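Local coordinates for lipase aflb (Neosartorya fumigata, PDB 6IDY), which probably hydrolyses the ester bonds of lipids such as triacylglycerols, at residues F153-I164 and A215-S223. Residues are numbered along the deposited sequence; the frame is centred on the assembly and turned at random.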
loop_
_atom_site.group_PDB
_atom_site.type_symbol
_atom_site.label_atom_id
_atom_site.label_comp_id
_atom_site.label_asym_id
_atom_site.label_seq_id
_atom_site.Cartn_x
_atom_site.Cartn_y
_atom_site.Cartn_z
ATOM N N PHE A 153 5.344 -11.540 -17.733
ATOM C CA PHE A 153 5.663 -12.434 -16.604
ATOM C C PHE A 153 6.314 -13.731 -17.088
ATOM O O PHE A 153 5.830 -14.351 -18.038
ATOM C CB PHE A 153 4.422 -12.709 -15.740
ATOM C CG PHE A 153 4.664 -13.496 -14.470
ATOM C CD1 PHE A 153 5.330 -12.923 -13.390
ATOM C CD2 PHE A 153 4.187 -14.795 -14.339
ATOM C CE1 PHE A 153 5.564 -13.657 -12.221
ATOM C CE2 PHE A 153 4.383 -15.513 -13.150
ATOM C CZ PHE A 153 5.076 -14.943 -12.103
ATOM N N GLY A 154 7.449 -14.069 -16.481
ATOM C CA GLY A 154 8.281 -15.205 -16.866
ATOM C C GLY A 154 8.080 -16.524 -16.152
ATOM O O GLY A 154 8.828 -17.470 -16.416
ATOM N N TYR A 155 7.098 -16.599 -15.228
ATOM C CA TYR A 155 6.720 -17.821 -14.496
ATOM C C TYR A 155 7.908 -18.546 -13.816
ATOM O O TYR A 155 7.933 -19.775 -13.769
ATOM C CB TYR A 155 5.932 -18.773 -15.442
ATOM C CG TYR A 155 4.617 -18.190 -15.912
ATOM C CD1 TYR A 155 4.550 -17.405 -17.061
ATOM C CD2 TYR A 155 3.444 -18.405 -15.199
ATOM C CE1 TYR A 155 3.347 -16.834 -17.477
ATOM C CE2 TYR A 155 2.233 -17.855 -15.615
ATOM C CZ TYR A 155 2.190 -17.062 -16.749
ATOM O OH TYR A 155 0.992 -16.522 -17.146
ATOM N N GLY A 156 8.876 -17.769 -13.321
ATOM C CA GLY A 156 10.086 -18.262 -12.662
ATOM C C GLY A 156 10.986 -19.151 -13.507
ATOM O O GLY A 156 11.670 -20.024 -12.962
ATOM N N LYS A 157 10.990 -18.942 -14.844
ATOM C CA LYS A 157 11.787 -19.714 -15.811
ATOM C C LYS A 157 12.998 -18.917 -16.336
ATOM O O LYS A 157 13.844 -19.474 -17.047
ATOM C CB LYS A 157 10.913 -20.149 -17.001
ATOM C CG LYS A 157 9.771 -21.093 -16.648
ATOM C CD LYS A 157 8.830 -21.272 -17.829
ATOM C CE LYS A 157 7.479 -21.809 -17.417
ATOM N NZ LYS A 157 6.485 -21.714 -18.521
ATOM N N ASN A 158 13.081 -17.624 -15.970
ATOM C CA ASN A 158 14.106 -16.678 -16.420
ATOM C C ASN A 158 15.074 -16.171 -15.329
ATOM O O ASN A 158 15.844 -15.237 -15.582
ATOM C CB ASN A 158 13.409 -15.487 -17.111
ATOM C CG ASN A 158 12.247 -14.879 -16.333
ATOM O OD1 ASN A 158 12.022 -15.156 -15.142
ATOM N ND2 ASN A 158 11.473 -14.034 -17.001
ATOM N N GLY A 159 15.037 -16.779 -14.146
ATOM C CA GLY A 159 15.876 -16.370 -13.021
ATOM C C GLY A 159 15.362 -15.132 -12.303
ATOM O O GLY A 159 16.081 -14.532 -11.495
ATOM N N LYS A 160 14.109 -14.735 -12.593
ATOM C CA LYS A 160 13.474 -13.570 -11.982
ATOM C C LYS A 160 12.485 -14.049 -10.941
ATOM O O LYS A 160 11.606 -14.857 -11.243
ATOM C CB LYS A 160 12.785 -12.675 -13.031
ATOM C CG LYS A 160 13.705 -12.238 -14.173
ATOM C CD LYS A 160 13.310 -10.898 -14.762
ATOM C CE LYS A 160 12.265 -10.963 -15.849
ATOM N NZ LYS A 160 11.996 -9.622 -16.431
ATOM N N LYS A 161 12.662 -13.590 -9.704
ATOM C CA LYS A 161 11.803 -13.959 -8.588
ATOM C C LYS A 161 10.428 -13.283 -8.731
ATOM O O LYS A 161 10.376 -12.062 -8.861
ATOM C CB LYS A 161 12.474 -13.556 -7.256
ATOM C CG LYS A 161 11.752 -14.005 -5.979
ATOM C CD LYS A 161 11.943 -15.485 -5.728
ATOM C CE LYS A 161 12.051 -15.788 -4.265
ATOM N NZ LYS A 161 13.465 -15.749 -3.798
ATOM N N PRO A 162 9.308 -14.043 -8.716
ATOM C CA PRO A 162 7.990 -13.396 -8.782
ATOM C C PRO A 162 7.745 -12.544 -7.536
ATOM O O PRO A 162 8.034 -12.980 -6.426
ATOM C CB PRO A 162 7.015 -14.580 -8.872
ATOM C CG PRO A 162 7.867 -15.766 -9.302
ATOM C CD PRO A 162 9.174 -15.513 -8.618
ATOM N N VAL A 163 7.293 -11.301 -7.729
ATOM C CA VAL A 163 7.031 -10.359 -6.638
ATOM C C VAL A 163 5.569 -9.908 -6.704
ATOM O O VAL A 163 5.140 -9.321 -7.701
ATOM C CB VAL A 163 8.033 -9.163 -6.591
ATOM C CG1 VAL A 163 7.693 -8.194 -5.459
ATOM C CG2 VAL A 163 9.473 -9.650 -6.451
ATOM N N ILE A 164 4.811 -10.200 -5.639
ATOM C CA ILE A 164 3.406 -9.823 -5.547
ATOM C C ILE A 164 3.315 -8.445 -4.920
ATOM O O ILE A 164 3.732 -8.261 -3.775
ATOM C CB ILE A 164 2.556 -10.875 -4.774
ATOM C CG1 ILE A 164 2.710 -12.281 -5.412
ATOM C CG2 ILE A 164 1.079 -10.439 -4.713
ATOM C CD1 ILE A 164 2.388 -13.410 -4.506
ATOM N N ALA A 215 -3.196 -15.326 -3.769
ATOM C CA ALA A 215 -2.185 -14.822 -4.713
ATOM C C ALA A 215 -0.826 -15.449 -4.438
ATOM O O ALA A 215 -0.157 -15.877 -5.374
ATOM C CB ALA A 215 -2.093 -13.302 -4.656
ATOM N N ILE A 216 -0.448 -15.569 -3.150
ATOM C CA ILE A 216 0.813 -16.203 -2.766
ATOM C C ILE A 216 0.884 -17.641 -3.281
ATOM O O ILE A 216 1.794 -17.970 -4.043
ATOM C CB ILE A 216 1.093 -16.097 -1.244
ATOM C CG1 ILE A 216 1.404 -14.630 -0.827
ATOM C CG2 ILE A 216 2.255 -17.016 -0.867
ATOM C CD1 ILE A 216 1.339 -14.369 0.728
ATOM N N ASN A 217 -0.093 -18.479 -2.893
ATOM C CA ASN A 217 -0.139 -19.887 -3.282
ATOM C C ASN A 217 -0.342 -20.093 -4.777
ATOM O O ASN A 217 0.231 -21.027 -5.338
ATOM C CB ASN A 217 -1.173 -20.644 -2.456
ATOM C CG ASN A 217 -0.720 -20.875 -1.034
ATOM O OD1 ASN A 217 0.480 -20.867 -0.720
ATOM N ND2 ASN A 217 -1.666 -21.112 -0.144
ATOM N N TYR A 218 -1.081 -19.184 -5.434
ATOM C CA TYR A 218 -1.310 -19.269 -6.873
ATOM C C TYR A 218 -0.059 -18.903 -7.674
ATOM O O TYR A 218 0.289 -19.621 -8.615
ATOM C CB TYR A 218 -2.534 -18.430 -7.306
ATOM C CG TYR A 218 -2.737 -18.398 -8.806
ATOM C CD1 TYR A 218 -3.444 -19.405 -9.455
ATOM C CD2 TYR A 218 -2.184 -17.384 -9.580
ATOM C CE1 TYR A 218 -3.597 -19.401 -10.843
ATOM C CE2 TYR A 218 -2.331 -17.369 -10.964
ATOM C CZ TYR A 218 -3.042 -18.375 -11.591
ATOM O OH TYR A 218 -3.184 -18.336 -12.952
ATOM N N ILE A 219 0.585 -17.776 -7.334
ATOM C CA ILE A 219 1.777 -17.324 -8.053
ATOM C C ILE A 219 2.925 -18.307 -7.820
ATOM O O ILE A 219 3.637 -18.634 -8.770
ATOM C CB ILE A 219 2.120 -15.836 -7.760
ATOM C CG1 ILE A 219 0.995 -14.883 -8.275
ATOM C CG2 ILE A 219 3.502 -15.424 -8.291
ATOM C CD1 ILE A 219 0.761 -14.783 -9.831
ATOM N N SER A 220 3.039 -18.856 -6.598
ATOM C CA SER A 220 4.067 -19.858 -6.306
ATOM C C SER A 220 3.852 -21.132 -7.141
ATOM O O SER A 220 4.824 -21.680 -7.666
ATOM C CB SER A 220 4.097 -20.192 -4.819
ATOM O OG SER A 220 5.127 -21.121 -4.525
ATOM N N ALA A 221 2.582 -21.575 -7.287
ATOM C CA ALA A 221 2.216 -22.782 -8.045
ATOM C C ALA A 221 2.528 -22.683 -9.537
ATOM O O ALA A 221 3.202 -23.572 -10.061
ATOM C CB ALA A 221 0.747 -23.119 -7.835
ATOM N N ILE A 222 2.060 -21.603 -10.214
ATOM C CA ILE A 222 2.261 -21.378 -11.659
ATOM C C ILE A 222 3.728 -21.136 -12.030
ATOM O O ILE A 222 4.121 -21.373 -13.174
ATOM C CB ILE A 222 1.347 -20.250 -12.234
ATOM C CG1 ILE A 222 1.629 -18.874 -11.562
ATOM C CG2 ILE A 222 -0.140 -20.644 -12.179
ATOM C CD1 ILE A 222 1.087 -17.655 -12.289
ATOM N N SER A 223 4.518 -20.630 -11.075
ATOM C CA SER A 223 5.931 -20.311 -11.265
ATOM C C SER A 223 6.851 -21.429 -10.802
ATOM O O SER A 223 8.041 -21.377 -11.113
ATOM C CB SER A 223 6.289 -19.035 -10.503
ATOM O OG SER A 223 5.374 -17.992 -10.784
HETATM O O HOH W 1 10.955 -22.378 -11.433
#
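Ile164 pushes its CD1 into the groove between Ala215, Ile216 and Ile219 on the helix. CD1 of Ile164 lies 3.6 Å from Ile216 CA, so it touches the backbone as well as side chains. The torsion chi1 of -55° sets CG1 beside the backbone N and CG2 beside the carbonyl carbon. CG2 then faces the methyl CB of Ala215. One helical turn on, CG2 of Ile219 is the next bump. CG2 of Ile219 lies 3.7 Å from CB of Pro162, with Phe153 CZ a little farther off. Strand 161-166 and helix 205-223 belong to the alpha/beta-hydrolase fold of lipases. The helix packs on one side of the central sheet, and its short segment runs nearly antiparallel to strand 161-164, at 160°. Val227 of the neighbouring strand also touches Pro162 and Ile219.

Before the strand, the loop 153-160 passes the C-terminal end of the helix. Phe153 brings its ring edge to Ser223, with CZ of Phe153 3.3 Å from OG of Ser223. Ser223 OG turns back and donates to Ile219 O at 2.7 Å. Ser223 N reaches the same oxygen from the opposite face of its plane, so two donors grip it. CG of Pro162 also abuts Ser223, close to both OG and CB. Tyr155 carries its ring past Ile222, and CE2 of Tyr155 meets CD1 of Ile222 at 3.5 Å. Phe153 CD2 sits over the centre of the Tyr155 ring. The type I' turn from Gly154 to Lys157 brings Gly156 against Ser223. Ser223 CA makes a CA-H...O contact with Tyr155 O at 3.3 Å. A water lies within bonding distance of both Gly156 O and Ser223 O.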